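Local coordinates for putative P450-like enzyme (Streptomyces himastatinicus ATCC 53653, PDB 5Z9I), which binds heme and probably acts as a cytochrome P450-type monooxygenase in bacterial secondary metabolism, at residues 10-15 / 383-388; 243-248 / 276-281; 257-262 / 327-332; 378-383 / 390-395. The protein carries 1 engineered substitution. All blocks are in the same frame, centred on the assembly; numbering follows the deposited sequence.

Interaction 1: residues 10-15 / 383-388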
loop_
_atom_site.group_PDB
_atom_site.type_symbol
_atom_site.label_atom_id
_atom_site.label_comp_id
_atom_site.label_asym_id
_atom_site.label_seq_id
_atom_site.Cartn_x
_atom_site.Cartn_y
_atom_site.Cartn_z
ATOM N N GLU A 10 11.492 5.586 15.875
ATOM C CA GLU A 10 10.467 6.595 16.165
ATOM C C GLU A 10 9.197 6.435 15.287
ATOM O O GLU A 10 9.005 7.107 14.272
ATOM C CB GLU A 10 11.104 7.988 16.019
ATOM C CG GLU A 10 10.180 9.173 15.784
ATOM C CD GLU A 10 10.953 10.441 15.465
ATOM O OE1 GLU A 10 11.067 10.802 14.268
ATOM O OE2 GLU A 10 11.433 11.088 16.422
ATOM N N PHE A 11 8.328 5.520 15.696
ATOM C CA PHE A 11 7.123 5.217 14.928
ATOM C C PHE A 11 6.013 6.233 15.207
ATOM O O PHE A 11 6.116 7.049 16.123
ATOM C CB PHE A 11 6.630 3.800 15.245
ATOM C CG PHE A 11 7.711 2.757 15.177
ATOM C CD1 PHE A 11 8.046 2.160 13.962
ATOM C CD2 PHE A 11 8.403 2.378 16.320
ATOM C CE1 PHE A 11 9.053 1.203 13.891
ATOM C CE2 PHE A 11 9.405 1.417 16.259
ATOM C CZ PHE A 11 9.727 0.828 15.038
ATOM N N HIS A 12 4.971 6.197 14.387
ATOM C CA HIS A 12 3.743 6.924 14.676
ATOM C C HIS A 12 3.317 6.600 16.119
ATOM O O HIS A 12 3.360 5.437 16.534
ATOM C CB HIS A 12 2.650 6.534 13.670
ATOM C CG HIS A 12 1.423 7.393 13.730
ATOM N ND1 HIS A 12 0.438 7.229 14.681
ATOM C CD2 HIS A 12 1.013 8.417 12.939
ATOM C CE1 HIS A 12 -0.517 8.119 14.482
ATOM N NE2 HIS A 12 -0.193 8.849 13.428
ATOM N N PRO A 13 2.912 7.627 16.890
ATOM C CA PRO A 13 2.576 7.422 18.305
ATOM C C PRO A 13 1.428 6.419 18.525
ATOM O O PRO A 13 1.257 5.929 19.633
ATOM C CB PRO A 13 2.180 8.827 18.776
ATOM C CG PRO A 13 1.770 9.546 17.517
ATOM C CD PRO A 13 2.676 9.017 16.457
ATOM N N GLY A 14 0.659 6.110 17.487
ATOM C CA GLY A 14 -0.439 5.173 17.636
ATOM C C GLY A 14 -0.035 3.720 17.458
ATOM O O GLY A 14 -0.747 2.809 17.884
ATOM N N HIS A 15 1.120 3.500 16.837
ATOM C CA HIS A 15 1.532 2.158 16.460
ATOM C C HIS A 15 2.267 1.466 17.601
ATOM O O HIS A 15 3.470 1.175 17.511
ATOM C CB HIS A 15 2.398 2.214 15.206
ATOM C CG HIS A 15 1.707 2.829 14.025
ATOM N ND1 HIS A 15 2.374 3.171 12.868
ATOM C CD2 HIS A 15 0.410 3.169 13.822
ATOM C CE1 HIS A 15 1.521 3.698 12.006
ATOM N NE2 HIS A 15 0.321 3.706 12.561
ATOM N N GLN A 383 4.318 9.685 9.273
ATOM C CA GLN A 383 3.409 10.018 10.348
ATOM C C GLN A 383 1.989 10.035 9.808
ATOM O O GLN A 383 1.279 11.039 9.869
ATOM C CB GLN A 383 3.794 11.349 10.979
ATOM C CG GLN A 383 5.175 11.329 11.639
ATOM C CD GLN A 383 5.364 10.179 12.639
ATOM O OE1 GLN A 383 4.646 10.073 13.637
ATOM N NE2 GLN A 383 6.338 9.311 12.366
ATOM N N VAL A 384 1.595 8.890 9.272
ATOM C CA VAL A 384 0.266 8.658 8.732
ATOM C C VAL A 384 -0.290 7.469 9.492
ATOM O O VAL A 384 0.366 6.424 9.545
ATOM C CB VAL A 384 0.306 8.362 7.222
ATOM C CG1 VAL A 384 -1.055 7.934 6.724
ATOM C CG2 VAL A 384 0.805 9.575 6.459
ATOM N N VAL A 385 -1.486 7.612 10.058
ATOM C CA VAL A 385 -1.981 6.661 11.053
ATOM C C VAL A 385 -2.106 5.220 10.548
ATOM O O VAL A 385 -1.908 4.266 11.309
ATOM C CB VAL A 385 -3.341 7.113 11.608
ATOM C CG1 VAL A 385 -3.755 6.217 12.739
ATOM C CG2 VAL A 385 -3.249 8.553 12.098
ATOM N N ASP A 386 -2.386 5.044 9.264
ATOM C CA ASP A 386 -2.664 3.703 8.765
ATOM C C ASP A 386 -1.508 3.111 7.939
ATOM O O ASP A 386 -1.667 2.077 7.301
ATOM C CB ASP A 386 -3.969 3.707 7.953
ATOM C CG ASP A 386 -3.884 4.576 6.707
ATOM O OD1 ASP A 386 -3.123 5.572 6.735
ATOM O OD2 ASP A 386 -4.558 4.253 5.691
ATOM N N ALA A 387 -0.344 3.748 7.986
ATOM C CA ALA A 387 0.844 3.236 7.309
ATOM C C ALA A 387 2.038 3.156 8.269
ATOM O O ALA A 387 2.428 4.158 8.873
ATOM C CB ALA A 387 1.198 4.115 6.087
ATOM N N SER A 388 2.602 1.958 8.425
ATOM C CA SER A 388 3.788 1.780 9.262
ATOM C C SER A 388 5.019 1.626 8.385
ATOM O O SER A 388 5.185 0.598 7.708
ATOM C CB SER A 388 3.664 0.559 10.179
ATOM O OG SER A 388 2.646 0.732 11.149
#

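Interaction 2: residues 243-248 / 276-281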
loop_
_atom_site.group_PDB
_atom_site.type_symbol
_atom_site.label_atom_id
_atom_site.label_comp_id
_atom_site.label_asym_id
_atom_site.label_seq_id
_atom_site.Cartn_x
_atom_site.Cartn_y
_atom_site.Cartn_z
ATOM N N ALA A 243 7.254 1.289 -1.974
ATOM C CA ALA A 243 8.434 2.057 -1.559
ATOM C C ALA A 243 8.795 1.752 -0.104
ATOM O O ALA A 243 9.965 1.529 0.223
ATOM C CB ALA A 243 8.208 3.619 -1.753
ATOM N N MET A 244 7.783 1.767 0.760
ATOM C CA MET A 244 7.964 1.445 2.173
ATOM C C MET A 244 8.384 -0.012 2.403
ATOM O O MET A 244 9.263 -0.280 3.229
ATOM C CB MET A 244 6.688 1.754 2.949
ATOM C CG MET A 244 6.393 3.266 3.041
ATOM S SD MET A 244 5.017 3.613 4.161
ATOM C CE MET A 244 3.584 3.184 3.158
ATOM N N LEU A 245 7.788 -0.950 1.673
ATOM C CA LEU A 245 8.247 -2.334 1.754
ATOM C C LEU A 245 9.753 -2.453 1.469
ATOM O O LEU A 245 10.498 -3.083 2.230
ATOM C CB LEU A 245 7.461 -3.223 0.788
ATOM C CG LEU A 245 7.920 -4.691 0.731
ATOM C CD1 LEU A 245 7.939 -5.340 2.128
ATOM C CD2 LEU A 245 6.999 -5.497 -0.174
ATOM N N ILE A 246 10.201 -1.845 0.378
ATOM C CA ILE A 246 11.605 -1.943 0.005
ATOM C C ILE A 246 12.489 -1.275 1.051
ATOM O O ILE A 246 13.471 -1.875 1.517
ATOM C CB ILE A 246 11.846 -1.327 -1.371
ATOM C CG1 ILE A 246 11.085 -2.164 -2.426
ATOM C CG2 ILE A 246 13.346 -1.165 -1.650
ATOM C CD1 ILE A 246 11.074 -1.540 -3.774
ATOM N N ALA A 247 12.116 -0.054 1.443
ATOM C CA ALA A 247 12.937 0.714 2.366
ATOM C C ALA A 247 12.898 0.105 3.774
ATOM O O ALA A 247 13.935 0.033 4.429
ATOM C CB ALA A 247 12.502 2.182 2.398
ATOM N N ASN A 248 11.719 -0.333 4.225
ATOM C CA ASN A 248 11.590 -0.974 5.534
ATOM C C ASN A 248 12.459 -2.218 5.574
ATOM O O ASN A 248 13.021 -2.546 6.603
ATOM C CB ASN A 248 10.152 -1.400 5.861
ATOM C CG ASN A 248 9.193 -0.234 6.066
ATOM O OD1 ASN A 248 9.585 0.935 6.193
ATOM N ND2 ASN A 248 7.907 -0.567 6.097
ATOM N N GLU A 276 8.331 -11.303 5.698
ATOM C CA GLU A 276 8.564 -11.023 7.113
ATOM C C GLU A 276 8.612 -9.528 7.376
ATOM O O GLU A 276 8.202 -9.058 8.431
ATOM C CB GLU A 276 9.859 -11.671 7.612
ATOM C CG GLU A 276 10.246 -11.259 9.040
ATOM C CD GLU A 276 9.332 -11.853 10.105
ATOM O OE1 GLU A 276 8.134 -12.066 9.831
ATOM O OE2 GLU A 276 9.812 -12.145 11.219
ATOM N N SER A 277 9.124 -8.781 6.415
ATOM C CA SER A 277 9.069 -7.329 6.483
ATOM C C SER A 277 7.606 -6.833 6.438
ATOM O O SER A 277 7.230 -5.942 7.199
ATOM C CB SER A 277 9.881 -6.726 5.347
ATOM O OG SER A 277 9.854 -5.324 5.424
ATOM N N MET A 278 6.796 -7.424 5.553
ATOM C CA MET A 278 5.353 -7.135 5.492
ATOM C C MET A 278 4.688 -7.319 6.849
ATOM O O MET A 278 3.891 -6.491 7.278
ATOM C CB MET A 278 4.648 -8.040 4.483
ATOM C CG MET A 278 4.888 -7.698 3.023
ATOM S SD MET A 278 4.260 -6.066 2.615
ATOM C CE MET A 278 2.545 -6.222 3.136
ATOM N N ARG A 279 5.038 -8.416 7.519
ATOM C CA ARG A 279 4.410 -8.803 8.778
ATOM C C ARG A 279 4.852 -7.898 9.925
ATOM O O ARG A 279 4.052 -7.432 10.734
ATOM C CB ARG A 279 4.753 -10.261 9.113
ATOM C CG ARG A 279 4.051 -10.756 10.362
ATOM C CD ARG A 279 4.702 -12.007 10.967
ATOM N NE ARG A 279 6.040 -11.774 11.505
ATOM C CZ ARG A 279 6.304 -11.375 12.751
ATOM N NH1 ARG A 279 5.319 -11.144 13.613
ATOM N NH2 ARG A 279 7.567 -11.203 13.138
ATOM N N TYR A 280 6.159 -7.674 9.974
ATOM C CA TYR A 280 6.829 -6.990 11.061
ATOM C C TYR A 280 6.600 -5.477 11.042
ATOM O O TYR A 280 6.432 -4.854 12.094
ATOM C CB TYR A 280 8.316 -7.306 10.973
ATOM C CG TYR A 280 9.162 -6.767 12.094
ATOM C CD1 TYR A 280 9.302 -7.467 13.280
ATOM C CD2 TYR A 280 9.856 -5.578 11.943
ATOM C CE1 TYR A 280 10.097 -6.986 14.298
ATOM C CE2 TYR A 280 10.642 -5.089 12.954
ATOM C CZ TYR A 280 10.760 -5.800 14.129
ATOM O OH TYR A 280 11.551 -5.308 15.132
ATOM N N MET A 281 6.605 -4.891 9.849
ATOM C CA MET A 281 6.431 -3.444 9.702
ATOM C C MET A 281 5.500 -3.148 8.517
ATOM O O MET A 281 5.950 -2.889 7.389
ATOM C CB MET A 281 7.781 -2.759 9.507
ATOM C CG MET A 281 7.719 -1.264 9.696
ATOM S SD MET A 281 9.360 -0.507 9.524
ATOM C CE MET A 281 10.259 -1.371 10.835
HETATM O O HOH W 1 7.667 -3.568 5.305
#

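Interaction 3: residues 257-262 / 327-332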
loop_
_atom_site.group_PDB
_atom_site.type_symbol
_atom_site.label_atom_id
_atom_site.label_comp_id
_atom_site.label_asym_id
_atom_site.label_seq_id
_atom_site.Cartn_x
_atom_site.Cartn_y
_atom_site.Cartn_z
ATOM N N SER A 257 21.689 -7.608 11.913
ATOM C CA SER A 257 22.852 -7.992 11.125
ATOM C C SER A 257 23.055 -9.502 10.920
ATOM O O SER A 257 23.651 -9.920 9.922
ATOM C CB SER A 257 24.092 -7.398 11.770
ATOM O OG SER A 257 25.240 -8.052 11.287
ATOM N N ASP A 258 22.573 -10.320 11.855
ATOM C CA ASP A 258 22.614 -11.767 11.669
ATOM C C ASP A 258 21.689 -12.177 10.504
ATOM O O ASP A 258 22.058 -12.987 9.655
ATOM C CB ASP A 258 22.228 -12.489 12.965
ATOM C CG ASP A 258 20.958 -11.926 13.594
ATOM O OD1 ASP A 258 20.698 -10.710 13.434
ATOM O OD2 ASP A 258 20.225 -12.700 14.252
ATOM N N GLN A 259 20.497 -11.598 10.458
ATOM C CA GLN A 259 19.581 -11.830 9.346
ATOM C C GLN A 259 20.180 -11.307 8.034
ATOM O O GLN A 259 19.984 -11.893 6.971
ATOM C CB GLN A 259 18.233 -11.172 9.627
ATOM C CG GLN A 259 17.594 -11.634 10.933
ATOM C CD GLN A 259 17.446 -13.136 10.998
ATOM O OE1 GLN A 259 16.828 -13.743 10.136
ATOM N NE2 GLN A 259 18.035 -13.744 12.005
ATOM N N ASP A 260 20.946 -10.223 8.123
ATOM C CA ASP A 260 21.627 -9.666 6.956
ATOM C C ASP A 260 22.635 -10.642 6.328
ATOM O O ASP A 260 22.614 -10.873 5.119
ATOM C CB ASP A 260 22.358 -8.368 7.329
ATOM C CG ASP A 260 23.044 -7.743 6.140
ATOM O OD1 ASP A 260 22.396 -7.609 5.092
ATOM O OD2 ASP A 260 24.248 -7.447 6.216
ATOM N N ALA A 261 23.531 -11.186 7.148
ATOM C CA ALA A 261 24.478 -12.202 6.692
ATOM C C ALA A 261 23.727 -13.429 6.183
ATOM O O ALA A 261 24.097 -14.032 5.173
ATOM C CB ALA A 261 25.437 -12.591 7.812
ATOM N N ARG A 262 22.670 -13.792 6.895
ATOM C CA ARG A 262 21.839 -14.944 6.521
ATOM C C ARG A 262 21.286 -14.798 5.086
ATOM O O ARG A 262 21.392 -15.715 4.270
ATOM C CB ARG A 262 20.705 -15.099 7.539
ATOM C CG ARG A 262 19.861 -16.337 7.431
ATOM C CD ARG A 262 18.755 -16.251 8.466
ATOM N NE ARG A 262 17.816 -17.361 8.403
ATOM C CZ ARG A 262 16.706 -17.430 9.134
ATOM N NH1 ARG A 262 16.400 -16.446 9.972
ATOM N NH2 ARG A 262 15.907 -18.485 9.035
ATOM N N VAL A 327 10.132 -11.012 17.103
ATOM C CA VAL A 327 11.403 -11.322 16.465
ATOM C C VAL A 327 11.285 -11.176 14.949
ATOM O O VAL A 327 10.347 -11.701 14.344
ATOM C CB VAL A 327 11.873 -12.745 16.778
ATOM C CG1 VAL A 327 13.028 -13.115 15.875
ATOM C CG2 VAL A 327 12.252 -12.882 18.256
ATOM N N PHE A 328 12.226 -10.456 14.341
ATOM C CA PHE A 328 12.360 -10.420 12.892
ATOM C C PHE A 328 13.113 -11.677 12.461
ATOM O O PHE A 328 14.236 -11.897 12.897
ATOM C CB PHE A 328 13.107 -9.157 12.437
ATOM C CG PHE A 328 13.033 -8.912 10.959
ATOM C CD1 PHE A 328 12.056 -8.078 10.427
ATOM C CD2 PHE A 328 13.925 -9.528 10.096
ATOM C CE1 PHE A 328 11.979 -7.849 9.045
ATOM C CE2 PHE A 328 13.852 -9.313 8.720
ATOM C CZ PHE A 328 12.879 -8.476 8.194
ATOM N N ASP A 329 12.492 -12.497 11.613
ATOM C CA ASP A 329 13.079 -13.766 11.183
ATOM C C ASP A 329 13.014 -13.837 9.672
ATOM O O ASP A 329 11.938 -14.016 9.110
ATOM C CB ASP A 329 12.330 -14.940 11.827
ATOM C CG ASP A 329 12.795 -16.310 11.326
ATOM O OD1 ASP A 329 13.688 -16.407 10.460
ATOM O OD2 ASP A 329 12.226 -17.308 11.800
ATOM N N ALA A 330 14.154 -13.710 9.006
ATOM C CA ALA A 330 14.124 -13.471 7.559
ATOM C C ALA A 330 13.572 -14.669 6.755
ATOM O O ALA A 330 13.106 -14.505 5.629
ATOM C CB ALA A 330 15.517 -13.087 7.061
ATOM N N GLY A 331 13.626 -15.864 7.336
ATOM C CA GLY A 331 13.087 -17.044 6.677
ATOM C C GLY A 331 11.832 -17.585 7.337
ATOM O O GLY A 331 11.528 -18.785 7.233
ATOM N N ARG A 332 11.091 -16.703 8.001
ATOM C CA ARG A 332 9.945 -17.124 8.799
ATOM C C ARG A 332 8.911 -17.896 7.984
ATOM O O ARG A 332 8.384 -17.397 6.977
ATOM C CB ARG A 332 9.276 -15.921 9.468
ATOM C CG ARG A 332 7.991 -16.282 10.184
ATOM C CD ARG A 332 7.291 -15.064 10.763
ATOM N NE ARG A 332 8.064 -14.467 11.841
ATOM C CZ ARG A 332 7.970 -14.817 13.123
ATOM N NH1 ARG A 332 7.124 -15.762 13.507
ATOM N NH2 ARG A 332 8.721 -14.205 14.028
#

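Interaction 4: residues 378-383 / 390-395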
loop_
_atom_site.group_PDB
_atom_site.type_symbol
_atom_site.label_atom_id
_atom_site.label_comp_id
_atom_site.label_asym_id
_atom_site.label_seq_id
_atom_site.Cartn_x
_atom_site.Cartn_y
_atom_site.Cartn_z
ATOM N N PRO A 378 19.328 9.550 11.587
ATOM C CA PRO A 378 18.349 8.479 11.802
ATOM C C PRO A 378 17.211 8.507 10.782
ATOM O O PRO A 378 16.968 9.529 10.149
ATOM C CB PRO A 378 17.831 8.752 13.226
ATOM C CG PRO A 378 18.153 10.199 13.495
ATOM C CD PRO A 378 19.410 10.483 12.731
ATOM N N PRO A 379 16.541 7.366 10.603
ATOM C CA PRO A 379 15.359 7.299 9.740
ATOM C C PRO A 379 14.169 8.060 10.312
ATOM O O PRO A 379 13.980 8.160 11.523
ATOM C CB PRO A 379 15.058 5.799 9.661
ATOM C CG PRO A 379 15.778 5.190 10.826
ATOM C CD PRO A 379 16.992 6.037 11.042
ATOM N N THR A 380 13.368 8.607 9.417
ATOM C CA THR A 380 12.118 9.219 9.807
ATOM C C THR A 380 11.004 8.271 9.352
ATOM O O THR A 380 11.139 7.588 8.336
ATOM C CB THR A 380 11.948 10.606 9.176
ATOM O OG1 THR A 380 11.912 10.473 7.747
ATOM C CG2 THR A 380 13.098 11.546 9.580
ATOM N N PHE A 381 9.918 8.219 10.114
ATOM C CA PHE A 381 8.829 7.313 9.820
ATOM C C PHE A 381 7.610 8.098 9.366
ATOM O O PHE A 381 7.408 9.233 9.783
ATOM C CB PHE A 381 8.525 6.439 11.045
ATOM C CG PHE A 381 9.559 5.378 11.285
ATOM C CD1 PHE A 381 10.725 5.668 11.978
ATOM C CD2 PHE A 381 9.387 4.096 10.768
ATOM C CE1 PHE A 381 11.692 4.696 12.167
ATOM C CE2 PHE A 381 10.341 3.116 10.957
ATOM C CZ PHE A 381 11.497 3.409 11.660
ATOM N N LEU A 382 6.815 7.503 8.491
ATOM C CA LEU A 382 5.679 8.201 7.930
ATOM C C LEU A 382 4.666 8.427 9.051
ATOM O O LEU A 382 4.230 7.488 9.723
ATOM C CB LEU A 382 5.070 7.410 6.768
ATOM C CG LEU A 382 4.099 8.158 5.843
ATOM C CD1 LEU A 382 4.773 9.350 5.181
ATOM C CD2 LEU A 382 3.496 7.233 4.772
ATOM N N GLN A 383 4.318 9.685 9.273
ATOM C CA GLN A 383 3.409 10.018 10.348
ATOM C C GLN A 383 1.989 10.035 9.808
ATOM O O GLN A 383 1.279 11.039 9.869
ATOM C CB GLN A 383 3.794 11.349 10.979
ATOM C CG GLN A 383 5.175 11.329 11.639
ATOM C CD GLN A 383 5.364 10.179 12.639
ATOM O OE1 GLN A 383 4.646 10.073 13.637
ATOM N NE2 GLN A 383 6.338 9.311 12.366
ATOM N N VAL A 390 9.083 3.597 6.887
ATOM C CA VAL A 390 10.088 4.634 6.667
ATOM C C VAL A 390 9.639 5.735 5.690
ATOM O O VAL A 390 9.213 5.444 4.577
ATOM C CB VAL A 390 11.397 3.945 6.160
ATOM C CG1 VAL A 390 12.286 4.885 5.437
ATOM C CG2 VAL A 390 12.129 3.316 7.320
ATOM N N ALA A 391 9.732 6.997 6.115
ATOM C CA ALA A 391 9.494 8.126 5.217
ATOM C C ALA A 391 10.806 8.594 4.580
ATOM O O ALA A 391 10.825 9.023 3.425
ATOM C CB ALA A 391 8.821 9.283 5.965
ATOM N N THR A 392 11.890 8.573 5.352
ATOM C CA THR A 392 13.223 8.754 4.789
ATOM C C THR A 392 14.173 7.702 5.380
ATOM O O THR A 392 13.988 7.241 6.505
ATOM C CB THR A 392 13.831 10.171 5.055
ATOM O OG1 THR A 392 14.284 10.251 6.411
ATOM C CG2 THR A 392 12.823 11.303 4.764
ATOM N N LEU A 393 15.200 7.342 4.626
ATOM C CA LEU A 393 16.196 6.405 5.112
ATOM C C LEU A 393 17.592 6.841 4.679
ATOM O O LEU A 393 18.091 6.388 3.646
ATOM C CB LEU A 393 15.887 4.982 4.611
ATOM C CG LEU A 393 16.849 3.875 5.059
ATOM C CD1 LEU A 393 17.030 3.904 6.577
ATOM C CD2 LEU A 393 16.363 2.508 4.594
ATOM N N PRO A 394 18.221 7.746 5.460
ATOM C CA PRO A 394 19.599 8.136 5.140
ATOM C C PRO A 394 20.528 6.939 5.212
ATOM O O PRO A 394 20.519 6.208 6.209
ATOM C CB PRO A 394 19.942 9.178 6.218
ATOM C CG PRO A 394 18.620 9.720 6.667
ATOM C CD PRO A 394 17.679 8.520 6.590
ATOM N N VAL A 395 21.305 6.730 4.154
ATOM C CA VAL A 395 22.259 5.635 4.117
ATOM C C VAL A 395 23.626 6.145 3.734
ATOM O O VAL A 395 23.760 7.254 3.219
ATOM C CB VAL A 395 21.854 4.510 3.097
ATOM C CG1 VAL A 395 20.521 3.902 3.478
ATOM C CG2 VAL A 395 21.836 5.036 1.665
#

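Interaction 1: residues 10-15 / 383-388
His-12 and Gln-383 bring the two backbones closest, with their CA atoms 5.3 Å apart. Each segment makes a type I beta turn, one from His-12 to His-15, the other from Val-384 to Ala-387. The imidazole of His-15 joins the two turns. Its NE2 donates to Val-385 O at 2.6 Å, nearly straight at 167°. The oxygen lies in the ring plane, although the donor stands above the carbonyl plane. CE1 of His-15 brings the same ring edge to Ala-387 O, 3.3 Å away. ND1 of His-15 lies 3.0 Å from Ser-388 OG. With an alanine in place of His-15, Val-385 O would probably lose its donor and a gap would open beside the second turn. In His-12, CG is anti to the backbone N (chi1 -170°), which carries the ring to Val-385. Val-385 CA sits over one face of this ring, a CH-pi contact at 3.9 Å from the centroid, and Pro-13 CD covers the opposite face. Gly-14 N donates to His-12 ND1 at 3.0 Å, which helps set how the ring is turned. Gln-383 lays OE1 against His-12 CA, while its NE2 is bonded to Phe-381 O. The contact thus joins the N-terminal loop to the turn of the C-terminal hairpin. The turn probably corresponds to substrate recognition site 6 of other P450s, consistent with the side chain of Ala-387 lying about 9 Å from the heme.

Interaction 2: residues 243-248 / 276-281
Met-281 O, just past the end of its helix, receives two donors. Asn-248 ND2 reaches it directly at 3.3 Å, but the bond is weak, with an N-H...O angle of 129°. Water 1 donates to Met-281 O at 2.8 Å. The same water accepts from Asn-248 ND2 at 3.1 Å and is hydrogen-bonded to Ser-277 OG at 2.8 Å. Ser-277 OG has a second partner in Thr-249 OG1. With CG anti to the carbonyl carbon (chi1 -68°), the amide of Asn-248 reaches Met-281. Asn-248 OD1 accepts from Val-390 N, so the amide is held at both ends. The sulfur of Met-281 lies against this amide, with SD 3.5 Å from Asn-248 CG. A leucine in place of Asn-248 is likely to leave Val-390 N without its acceptor and the water without a donor. Beside the polar cluster, Leu-245 CD1 meets Met-278 SD at 3.8 Å, the two side chains crossing at about a right angle. Both touch the heme. Glu-276 and Arg-279 form the ExxR pair of the P450 K helix. Arg-279 grips the carboxylate side-on, with NE 2.7 Å from Glu-276 OE1 and NH2 on OE2. The axes of the two short helix segments approach to 9.7 Å and cross at 102°. Around them, helix 350-367 touches Leu-245 and Ile-246, helix 125-130 packs on Ile-246 and Ala-247, and strand 390-396 is tied to Asn-248.

Interaction 3: residues 257-262 / 327-332
Gln-259 and Arg-262, on the short helix 257-264, hold an Asx turn at Asp-329. The turn lies in the loop before the heme-binding region, the P450 meander. Gln-259 OE1 is satisfied twice. Ala-330 N donates to it at 2.9 Å and 170°, tilted from the carbonyl plane. Arg-262 NH1 reaches the same OE1 at 2.7 Å, in the carbonyl plane and on a lone pair. A bend at chi2 (-55°) folds the glutamine chain back and brings OE1 between these donors. At the other end of the amide, Gln-259 NE2 makes a weak bond to Asp-258 OD2. Asp-329 OD1 is also shared. Arg-262 NH1 forms a salt bridge with it at 2.8 Å, on the anti side but tilted out of the carboxylate plane. Arg-262 NH2 adds a weak bond to OD1. Gly-331 N donates to Asp-329 OD1 at 3.2 Å and closes the Asx turn. NH1 and Gly-331 N come from opposite faces of the carboxylate plane. The backbone N of Asp-329 is bonded to Glu-276 OE2. That oxygen also pairs with Arg-332 NE, consistent with the Glu-Arg-Arg triad of P450s, whose other arginine is Arg-279. Arg-332 NH2 donates to Val-327 O at 3.0 Å. The extended chain of Arg-262 lays one guanidinium face against the turn, with Gly-331 N 3.6 Å above its plane, offset toward the rim.

Interaction 4: residues 378-383 / 390-395
Thr-380 O accepts two backbone donors. Ala-391 N is 2.7 Å and Thr-392 N 3.2 Å from it. Both approach from the same face of the carbonyl plane. Thr-380 N returns a bond to Thr-392 O at 3.3 Å. The two threonine side chains lie on one face of the sheet. Their hydroxyls are hydrogen-bonded, Thr-380 OG1 to Thr-392 OG1, at 2.7 Å. In each, OG1 stands between the backbone N and the carbonyl carbon (chi1 62° and 76°), which turns the hydroxyls toward one another. Apolar contacts flank these bonds. Pro-379 CB meets Leu-393 CD1 at 4.1 Å. Phe-381 CE2 touches Val-390 CG2, although the side chains of this non-hydrogen-bonded pair diverge. Leu-382 CD1 rests on Ala-391 CB. Further out, Leu-251 of helix 224-255 packs against Pro-379, Phe-381, Val-390 and Leu-393. Trp-9 and Phe-11 meet the Phe-381 ring. Asp-124 OD1 accepts from Leu-393 N, and strand 122-124 pairs with strand 390-396. Between Thr-380 and Phe-381 the register shifts by one residue, and Ala-391 and Thr-392 both face Thr-380. This is a classic beta bulge, set in the antiparallel hairpin near the C-terminus of the P450 fold.

Interaction 2 is fully buried and touches the heme, while the other three are only partly buried. Interaction 3 lies farthest out, about 23 Å from the chain centre. Charge and shared acceptors dominate there, whereas across interaction 2 the helices meet through an amide, a water and thioethers. Interactions 1 and 4 share Gln-383 and hold the same hairpin, one near its turn through histidine side chains, the other along its strands through backbone bonds. Asn-248 connects interaction 2 to both, by a weak bond to Ser-388 O and a shorter hydrogen bond from Val-390 N to its OD1. Glu-276 connects interaction 2 to interaction 3. Interaction 3 touches neither interaction 1 nor interaction 4.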